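Local coordinates for M32 carboxypeptidase (Chitinophagaceae bacterium, PDB 7A03), which probably removes amino acids one at a time from the C-termini of peptides, as a metal-dependent carboxypeptidase of family M32, at residues 308-321 and 331-343. Sequence-based numbering, arbitrary orientation.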
ATOM      1  N   GLY A 308     -11.559   9.244  -7.463  1.00 13.18           N
ATOM      2  CA  GLY A 308     -11.931  10.168  -6.400  1.00 12.75           C
ATOM      3  C   GLY A 308     -11.412  11.581  -6.546  1.00 12.71           C
ATOM      4  O   GLY A 308     -11.867  12.462  -5.812  1.00 12.95           O
ATOM      5  N   ARG A 309     -10.464  11.829  -7.444  1.00 12.92           N
ATOM      6  CA  ARG A 309     -10.000  13.188  -7.694  1.00 13.62           C
ATOM      7  C   ARG A 309     -10.367  13.672  -9.091  1.00 13.51           C
ATOM      8  O   ARG A 309      -9.904  14.738  -9.524  1.00 14.04           O
ATOM      9  CB  ARG A 309      -8.491  13.294  -7.439  1.00 13.16           C
ATOM     10  CG  ARG A 309      -8.106  13.034  -5.975  1.00 12.86           C
ATOM     11  CD  ARG A 309      -6.620  13.344  -5.681  1.00 13.77           C
ATOM     12  NE  ARG A 309      -6.275  12.786  -4.374  1.00 12.64           N
ATOM     13  CZ  ARG A 309      -6.411  13.421  -3.203  1.00 12.54           C
ATOM     14  NH1 ARG A 309      -6.825  14.684  -3.153  1.00 15.58           N
ATOM     15  NH2 ARG A 309      -6.107  12.788  -2.080  1.00 13.42           N
ATOM     16  N   SER A 310     -11.195  12.914  -9.800  1.00 14.48           N
ATOM     17  CA  SER A 310     -11.517  13.202 -11.189  1.00 13.90           C
ATOM     18  C   SER A 310     -12.700  14.155 -11.293  1.00 14.08           C
ATOM     19  O   SER A 310     -13.553  14.228 -10.401  1.00 14.22           O
ATOM     20  CB  SER A 310     -11.835  11.911 -11.936  1.00 14.82           C
ATOM     21  OG  SER A 310     -13.134  11.444 -11.616  1.00 13.89           O
ATOM     22  N   LEU A 311     -12.722  14.909 -12.394  1.00 14.46           N
ATOM     23  CA  LEU A 311     -13.814  15.846 -12.619  1.00 14.69           C
ATOM     24  C   LEU A 311     -15.144  15.112 -12.738  1.00 18.52           C
ATOM     25  O   LEU A 311     -16.158  15.563 -12.187  1.00 17.30           O
ATOM     26  CB  LEU A 311     -13.537  16.684 -13.869  1.00 15.13           C
ATOM     27  CG  LEU A 311     -14.597  17.741 -14.174  1.00 18.55           C
ATOM     28  CD1 LEU A 311     -14.687  18.749 -13.055  1.00 19.17           C
ATOM     29  CD2 LEU A 311     -14.261  18.433 -15.482  1.00 22.73           C
ATOM     30  N   ASN A 312     -15.156  13.964 -13.426  1.00 15.63           N
ATOM     31  CA  ASN A 312     -16.395  13.205 -13.600  1.00 17.70           C
ATOM     32  C   ASN A 312     -16.999  12.794 -12.267  1.00 15.38           C
ATOM     33  O   ASN A 312     -18.212  12.893 -12.076  1.00 17.33           O
ATOM     34  CB  ASN A 312     -16.148  11.969 -14.460  1.00 18.21           C
ATOM     35  CG  ASN A 312     -16.153  12.278 -15.930  1.00 24.48           C
ATOM     36  OD1 ASN A 312     -16.683  13.301 -16.364  1.00 23.38           O
ATOM     37  ND2 ASN A 312     -15.546  11.398 -16.713  1.00 25.29           N
ATOM     38  N   PHE A 313     -16.174  12.318 -11.330  1.00 14.07           N
ATOM     39  CA  PHE A 313     -16.677  11.973  -9.997  1.00 14.33           C
ATOM     40  C   PHE A 313     -17.338  13.185  -9.339  1.00 14.14           C
ATOM     41  O   PHE A 313     -18.438  13.097  -8.764  1.00 14.01           O
ATOM     42  CB  PHE A 313     -15.495  11.484  -9.151  1.00 13.78           C
ATOM     43  CG  PHE A 313     -15.857  10.973  -7.775  1.00 12.98           C
ATOM     44  CD1 PHE A 313     -16.424   9.724  -7.610  1.00 12.83           C
ATOM     45  CD2 PHE A 313     -15.577  11.737  -6.653  1.00 13.48           C
ATOM     46  CE1 PHE A 313     -16.724   9.232  -6.323  1.00 14.23           C
ATOM     47  CE2 PHE A 313     -15.885  11.277  -5.375  1.00 15.86           C
ATOM     48  CZ  PHE A 313     -16.464  10.017  -5.210  1.00 16.05           C
ATOM     49  N   TRP A 314     -16.674  14.336  -9.424  1.00 13.82           N
ATOM     50  CA  TRP A 314     -17.154  15.531  -8.756  1.00 13.91           C
ATOM     51  C   TRP A 314     -18.332  16.204  -9.462  1.00 14.22           C
ATOM     52  O   TRP A 314     -19.054  16.948  -8.806  1.00 15.74           O
ATOM     53  CB  TRP A 314     -15.987  16.463  -8.376  1.00 15.50           C
ATOM     54  CG  TRP A 314     -15.219  15.824  -7.273  1.00 13.53           C
ATOM     55  CD1 TRP A 314     -14.033  15.134  -7.361  1.00 13.83           C
ATOM     56  CD2 TRP A 314     -15.651  15.703  -5.920  1.00 13.25           C
ATOM     57  NE1 TRP A 314     -13.685  14.627  -6.129  1.00 13.07           N
ATOM     58  CE2 TRP A 314     -14.656  14.970  -5.224  1.00 12.97           C
ATOM     59  CE3 TRP A 314     -16.766  16.164  -5.216  1.00 15.60           C
ATOM     60  CZ2 TRP A 314     -14.762  14.672  -3.866  1.00 14.44           C
ATOM     61  CZ3 TRP A 314     -16.864  15.882  -3.865  1.00 18.17           C
ATOM     62  CH2 TRP A 314     -15.870  15.145  -3.199  1.00 13.22           C
ATOM     63  N   LYS A 315     -18.596  15.906 -10.736  1.00 14.49           N
ATOM     64  CA  LYS A 315     -19.806  16.442 -11.356  1.00 15.78           C
ATOM     65  C   LYS A 315     -21.048  16.013 -10.587  1.00 16.52           C
ATOM     66  O   LYS A 315     -21.974  16.805 -10.400  1.00 20.27           O
ATOM     67  CB  LYS A 315     -19.903  15.982 -12.801  1.00 17.12           C
ATOM     68  CG  LYS A 315     -18.943  16.686 -13.727  1.00 21.11           C
ATOM     69  CD  LYS A 315     -19.077  16.185 -15.153  1.00 23.19           C
ATOM     70  CE  LYS A 315     -17.885  16.584 -16.004  1.00 30.00           C
ATOM     71  NZ  LYS A 315     -18.038  16.062 -17.392  1.00 35.03           N
ATOM     72  N   PHE A 316     -21.072  14.768 -10.111  1.00 15.83           N
ATOM     73  CA  PHE A 316     -22.168  14.289  -9.282  1.00 19.06           C
ATOM     74  C   PHE A 316     -21.962  14.619  -7.812  1.00 14.90           C
ATOM     75  O   PHE A 316     -22.904  15.058  -7.132  1.00 17.82           O
ATOM     76  CB  PHE A 316     -22.325  12.774  -9.472  1.00 17.91           C
ATOM     77  CG  PHE A 316     -23.380  12.151  -8.597  1.00 17.57           C
ATOM     78  CD1 PHE A 316     -24.707  12.143  -9.001  1.00 20.56           C
ATOM     79  CD2 PHE A 316     -23.046  11.549  -7.395  1.00 16.95           C
ATOM     80  CE1 PHE A 316     -25.677  11.563  -8.219  1.00 20.00           C
ATOM     81  CE2 PHE A 316     -24.023  10.966  -6.590  1.00 18.26           C
ATOM     82  CZ  PHE A 316     -25.345  10.973  -7.012  1.00 20.45           C
ATOM     83  N   GLN A 317     -20.752  14.419  -7.286  1.00 14.11           N
ATOM     84  CA  GLN A 317     -20.577  14.564  -5.845  1.00 15.75           C
ATOM     85  C   GLN A 317     -20.516  16.018  -5.375  1.00 14.22           C
ATOM     86  O   GLN A 317     -20.914  16.310  -4.244  1.00 16.10           O
ATOM     87  CB  GLN A 317     -19.358  13.778  -5.359  1.00 17.18           C
ATOM     88  CG  GLN A 317     -19.511  12.260  -5.443  1.00 14.45           C
ATOM     89  CD  GLN A 317     -20.518  11.687  -4.445  1.00 12.94           C
ATOM     90  OE1 GLN A 317     -20.974  12.376  -3.524  1.00 16.34           O
ATOM     91  NE2 GLN A 317     -20.852  10.422  -4.622  1.00 14.93           N
ATOM     92  N   TYR A 318     -20.035  16.950  -6.198  1.00 15.58           N
ATOM     93  CA  TYR A 318     -19.832  18.308  -5.701  1.00 17.01           C
ATOM     94  C   TYR A 318     -21.113  18.986  -5.236  1.00 17.14           C
ATOM     95  O   TYR A 318     -21.109  19.545  -4.128  1.00 16.31           O
ATOM     96  CB  TYR A 318     -19.010  19.173  -6.673  1.00 14.19           C
ATOM     97  CG  TYR A 318     -18.610  20.469  -5.999  1.00 14.28           C
ATOM     98  CD1 TYR A 318     -17.807  20.451  -4.868  1.00 17.06           C
ATOM     99  CD2 TYR A 318     -19.078  21.707  -6.458  1.00 14.85           C
ATOM    100  CE1 TYR A 318     -17.464  21.615  -4.207  1.00 15.97           C
ATOM    101  CE2 TYR A 318     -18.725  22.883  -5.808  1.00 18.78           C
ATOM    102  CZ  TYR A 318     -17.914  22.827  -4.686  1.00 17.59           C
ATOM    103  OH  TYR A 318     -17.548  23.961  -3.994  1.00 20.53           O
ATOM    104  N   PRO A 319     -22.213  18.999  -5.998  1.00 17.14           N
ATOM    105  CA  PRO A 319     -23.429  19.640  -5.469  1.00 19.51           C
ATOM    106  C   PRO A 319     -23.888  19.021  -4.162  1.00 19.47           C
ATOM    107  O   PRO A 319     -24.393  19.733  -3.277  1.00 19.14           O
ATOM    108  CB  PRO A 319     -24.454  19.449  -6.598  1.00 17.40           C
ATOM    109  CG  PRO A 319     -23.644  19.145  -7.816  1.00 23.63           C
ATOM    110  CD  PRO A 319     -22.422  18.441  -7.347  1.00 18.05           C
ATOM    111  N   ARG A 320     -23.663  17.714  -3.987  1.00 15.20           N
ATOM    112  CA  ARG A 320     -24.057  17.060  -2.744  1.00 14.70           C
ATOM    113  C   ARG A 320     -23.224  17.554  -1.559  1.00 16.85           C
ATOM    114  O   ARG A 320     -23.764  17.859  -0.483  1.00 18.03           O
ATOM    115  CB  ARG A 320     -23.983  15.545  -2.902  1.00 16.67           C
ATOM    116  CG  ARG A 320     -24.865  14.985  -4.012  1.00 14.02           C
ATOM    117  CD  ARG A 320     -24.621  13.478  -4.237  1.00 14.93           C
ATOM    118  NE  ARG A 320     -24.961  12.636  -3.085  1.00 15.19           N
ATOM    119  CZ  ARG A 320     -26.182  12.182  -2.823  1.00 20.65           C
ATOM    120  NH1 ARG A 320     -27.192  12.482  -3.625  1.00 22.35           N
ATOM    121  NH2 ARG A 320     -26.389  11.415  -1.757  1.00 22.78           N
ATOM    122  N   ILE A 321     -21.901  17.653  -1.727  1.00 17.37           N
ATOM    123  CA  ILE A 321     -21.109  18.136  -0.600  1.00 17.65           C
ATOM    124  C   ILE A 321     -21.294  19.634  -0.392  1.00 17.04           C
ATOM    125  O   ILE A 321     -21.123  20.127   0.727  1.00 16.81           O
ATOM    126  CB  ILE A 321     -19.621  17.714  -0.601  1.00 23.18           C
ATOM    127  CG1 ILE A 321     -18.847  18.431  -1.697  1.00 20.81           C
ATOM    128  CG2 ILE A 321     -19.460  16.196  -0.662  1.00 17.78           C
ATOM    129  CD1 ILE A 321     -17.343  18.418  -1.430  1.00 22.22           C
ATOM    130  N   ASN A 331     -19.994  29.294  -2.064  1.00 17.61           N
ATOM    131  CA  ASN A 331     -19.456  30.269  -3.004  1.00 18.65           C
ATOM    132  C   ASN A 331     -18.190  29.767  -3.701  1.00 19.65           C
ATOM    133  O   ASN A 331     -17.384  30.581  -4.157  1.00 20.02           O
ATOM    134  CB  ASN A 331     -19.213  31.609  -2.301  1.00 21.50           C
ATOM    135  CG  ASN A 331     -18.102  31.537  -1.269  1.00 23.33           C
ATOM    136  OD1 ASN A 331     -17.782  30.461  -0.757  1.00 19.53           O
ATOM    137  ND2 ASN A 331     -17.513  32.685  -0.948  1.00 22.11           N
ATOM    138  N   VAL A 332     -18.004  28.444  -3.789  1.00 17.68           N
ATOM    139  CA  VAL A 332     -16.851  27.812  -4.435  1.00 17.87           C
ATOM    140  C   VAL A 332     -17.358  26.989  -5.617  1.00 18.14           C
ATOM    141  O   VAL A 332     -18.261  26.161  -5.452  1.00 20.03           O
ATOM    142  CB  VAL A 332     -16.080  26.913  -3.446  1.00 18.86           C
ATOM    143  CG1 VAL A 332     -14.866  26.273  -4.133  1.00 18.42           C
ATOM    144  CG2 VAL A 332     -15.647  27.702  -2.216  1.00 19.71           C
ATOM    145  N   SER A 333     -16.777  27.201  -6.806  1.00 19.20           N
ATOM    146  CA  SER A 333     -17.295  26.513  -7.987  1.00 17.31           C
ATOM    147  C   SER A 333     -16.732  25.106  -8.092  1.00 17.13           C
ATOM    148  O   SER A 333     -15.739  24.757  -7.453  1.00 17.70           O
ATOM    149  CB  SER A 333     -16.903  27.226  -9.287  1.00 18.26           C
ATOM    150  OG  SER A 333     -15.496  27.219  -9.495  1.00 19.49           O
ATOM    151  N   LEU A 334     -17.369  24.298  -8.943  1.00 18.46           N
ATOM    152  CA  LEU A 334     -16.873  22.944  -9.169  1.00 19.33           C
ATOM    153  C   LEU A 334     -15.418  22.960  -9.631  1.00 16.97           C
ATOM    154  O   LEU A 334     -14.596  22.183  -9.129  1.00 17.94           O
ATOM    155  CB  LEU A 334     -17.763  22.209 -10.176  1.00 19.57           C
ATOM    156  CG  LEU A 334     -17.237  20.902 -10.780  1.00 19.34           C
ATOM    157  CD1 LEU A 334     -17.049  19.852  -9.722  1.00 18.04           C
ATOM    158  CD2 LEU A 334     -18.168  20.400 -11.914  1.00 17.74           C
ATOM    159  N   GLN A 335     -15.084  23.851 -10.569  1.00 18.23           N
ATOM    160  CA  GLN A 335     -13.716  23.943 -11.078  1.00 16.81           C
ATOM    161  C   GLN A 335     -12.727  24.348  -9.991  1.00 18.32           C
ATOM    162  O   GLN A 335     -11.625  23.787  -9.908  1.00 19.98           O
ATOM    163  CB  GLN A 335     -13.653  24.929 -12.248  1.00 16.89           C
ATOM    164  CG  GLN A 335     -13.838  24.282 -13.599  1.00 23.74           C
ATOM    165  CD  GLN A 335     -12.786  23.226 -13.876  1.00 23.07           C
ATOM    166  OE1 GLN A 335     -11.623  23.382 -13.512  1.00 30.00           O
ATOM    167  NE2 GLN A 335     -13.197  22.134 -14.500  1.00 25.08           N
ATOM    168  N   GLU A 336     -13.094  25.320  -9.147  1.00 18.62           N
ATOM    169  CA  GLU A 336     -12.202  25.708  -8.053  1.00 18.45           C
ATOM    170  C   GLU A 336     -11.950  24.542  -7.107  1.00 15.26           C
ATOM    171  O   GLU A 336     -10.808  24.308  -6.682  1.00 17.72           O
ATOM    172  CB  GLU A 336     -12.785  26.896  -7.291  1.00 19.86           C
ATOM    173  CG  GLU A 336     -12.822  28.155  -8.124  1.00 20.23           C
ATOM    174  CD  GLU A 336     -13.543  29.300  -7.439  1.00 27.49           C
ATOM    175  OE1 GLU A 336     -14.642  29.071  -6.898  1.00 28.91           O
ATOM    176  OE2 GLU A 336     -13.012  30.430  -7.447  1.00 31.52           O
ATOM    177  N   PHE A 337     -13.009  23.804  -6.767  1.00 16.86           N
ATOM    178  CA  PHE A 337     -12.868  22.665  -5.874  1.00 14.57           C
ATOM    179  C   PHE A 337     -11.992  21.582  -6.504  1.00 14.45           C
ATOM    180  O   PHE A 337     -11.100  21.027  -5.846  1.00 16.65           O
ATOM    181  CB  PHE A 337     -14.256  22.130  -5.519  1.00 16.32           C
ATOM    182  CG  PHE A 337     -14.222  21.010  -4.526  1.00 14.67           C
ATOM    183  CD1 PHE A 337     -14.160  21.272  -3.163  1.00 15.40           C
ATOM    184  CD2 PHE A 337     -14.253  19.696  -4.956  1.00 14.97           C
ATOM    185  CE1 PHE A 337     -14.123  20.236  -2.245  1.00 14.28           C
ATOM    186  CE2 PHE A 337     -14.210  18.666  -4.042  1.00 15.52           C
ATOM    187  CZ  PHE A 337     -14.151  18.940  -2.696  1.00 16.37           C
ATOM    188  N   TYR A 338     -12.213  21.297  -7.791  1.00 15.99           N
ATOM    189  CA  TYR A 338     -11.447  20.276  -8.510  1.00 17.59           C
ATOM    190  C   TYR A 338      -9.962  20.627  -8.544  1.00 17.09           C
ATOM    191  O   TYR A 338      -9.088  19.783  -8.261  1.00 16.25           O
ATOM    192  CB  TYR A 338     -12.031  20.163  -9.920  1.00 18.40           C
ATOM    193  CG  TYR A 338     -11.243  19.344 -10.910  1.00 16.01           C
ATOM    194  CD1 TYR A 338     -11.021  17.983 -10.709  1.00 15.35           C
ATOM    195  CD2 TYR A 338     -10.737  19.929 -12.054  1.00 16.56           C
ATOM    196  CE1 TYR A 338     -10.305  17.240 -11.625  1.00 17.44           C
ATOM    197  CE2 TYR A 338     -10.023  19.189 -12.973  1.00 19.94           C
ATOM    198  CZ  TYR A 338      -9.807  17.850 -12.752  1.00 17.79           C
ATOM    199  OH  TYR A 338      -9.095  17.116 -13.678  1.00 19.20           O
ATOM    200  N   LYS A 339      -9.660  21.889  -8.835  1.00 16.19           N
ATOM    201  CA  LYS A 339      -8.267  22.313  -8.849  1.00 17.67           C
ATOM    202  C   LYS A 339      -7.664  22.241  -7.450  1.00 15.94           C
ATOM    203  O   LYS A 339      -6.508  21.830  -7.286  1.00 18.20           O
ATOM    204  CB  LYS A 339      -8.162  23.722  -9.426  1.00 17.19           C
ATOM    205  CG  LYS A 339      -8.488  23.796 -10.919  1.00 21.67           C
ATOM    206  CD  LYS A 339      -7.642  22.795 -11.704  1.00 28.51           C
ATOM    207  CE  LYS A 339      -8.077  22.684 -13.160  1.00 34.41           C
ATOM    208  NZ  LYS A 339      -7.149  21.803 -13.927  1.00 35.09           N
ATOM    209  N   ALA A 340      -8.445  22.588  -6.424  1.00 17.58           N
ATOM    210  CA  ALA A 340      -7.914  22.636  -5.066  1.00 14.61           C
ATOM    211  C   ALA A 340      -7.600  21.244  -4.530  1.00 17.09           C
ATOM    212  O   ALA A 340      -6.625  21.060  -3.788  1.00 18.68           O
ATOM    213  CB  ALA A 340      -8.932  23.323  -4.164  1.00 17.02           C
ATOM    214  N   ILE A 341      -8.434  20.256  -4.869  1.00 14.94           N
ATOM    215  CA  ILE A 341      -8.172  18.889  -4.430  1.00 15.66           C
ATOM    216  C   ILE A 341      -7.114  18.207  -5.280  1.00 13.68           C
ATOM    217  O   ILE A 341      -6.694  17.088  -4.954  1.00 15.03           O
ATOM    218  CB  ILE A 341      -9.458  18.054  -4.298  1.00 15.77           C
ATOM    219  CG1 ILE A 341     -10.092  17.867  -5.679  1.00 20.04           C
ATOM    220  CG2 ILE A 341     -10.415  18.732  -3.321  1.00 17.18           C
ATOM    221  CD1 ILE A 341     -10.854  16.588  -5.842  1.00 20.28           C
ATOM    222  N   ASN A 342      -6.681  18.849  -6.367  1.00 14.00           N
ATOM    223  CA  ASN A 342      -5.540  18.366  -7.139  1.00 17.21           C
ATOM    224  C   ASN A 342      -4.346  19.323  -7.096  1.00 15.45           C
ATOM    225  O   ASN A 342      -3.777  19.660  -8.139  1.00 25.24           O
ATOM    226  CB  ASN A 342      -5.970  18.134  -8.582  1.00 15.60           C
ATOM    227  CG  ASN A 342      -6.848  16.929  -8.731  1.00 15.48           C
ATOM    228  OD1 ASN A 342      -6.377  15.793  -8.649  1.00 16.75           O
ATOM    229  ND2 ASN A 342      -8.127  17.161  -8.977  1.00 15.77           N
ATOM    230  N   HIS A 343      -3.956  19.757  -5.898  1.00 19.05           N
ATOM    231  CA  HIS A 343      -2.860  20.704  -5.737  1.00 17.11           C
ATOM    232  C   HIS A 343      -1.523  19.964  -5.683  1.00 17.42           C
ATOM    233  O   HIS A 343      -1.311  19.110  -4.815  1.00 21.18           O
ATOM    234  CB  HIS A 343      -3.040  21.553  -4.483  1.00 24.57           C
ATOM    235  CG  HIS A 343      -1.954  22.567  -4.294  1.00 28.06           C
ATOM    236  ND1 HIS A 343      -1.809  23.663  -5.117  1.00 37.58           N
ATOM    237  CD2 HIS A 343      -0.944  22.635  -3.395  1.00 31.65           C
ATOM    238  CE1 HIS A 343      -0.763  24.368  -4.727  1.00 34.80           C
ATOM    239  NE2 HIS A 343      -0.221  23.767  -3.684  1.00 31.75           N
TER
HETATM  240  O   HOH W   1     -10.269  14.575 -14.098  1.00 15.82           O
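R309 and L311 face I341 and Y338 at one end of this contact and Y318 faces L334 at the other, because helices 311-321 and 334-341 run obliquely, nearer antiparallel than parallel, their axes 10.5 Å apart and 129° between their directions. Aromatic residues suit the middle, where broad flat rings can span this separation. The F337 ring presents its edge, through CE2, to one face of the W314 six-membered ring (planes 62° apart), while Y318 CE1 lies over a face of F337, 3.3 Å from its CG. The trans first torsion of Y318 (chi1 -169°) sends its ring past L334, and its hydroxyl donates to V332 O from above the carbonyl plane (OH to O 2.7 Å). A phenylalanine in its place would probably leave V332 O without this donor. L334 CD1 fills the angle between W314 CB and Y318 CB, a place for a branched aliphatic chain. W263 of helix 258-277 covers F337 and I341.

Polar groups close the other end. The N342 amide donates from ND2 to R309 O, in both the amide and carbonyl planes and nearly straight (3.1 Å), and also to Y338 O. R309 NH1 reaches I341 O (3.0 Å); its NE hydrogen-bonds N305 and its NH2 forms a salt bridge with E304. K496 of helix 486-497 binds N342 OD1. L311 CB sits over a face of the Y338 ring, whose hydroxyl shares a water with L311 N. The chemistry thus implies two helices, separated in the chain by short helix 326-329, packed through an aromatic cluster, with side-chain-to-backbone hydrogen bonds involving flanking residues at both ends probably helping to set how they sit together.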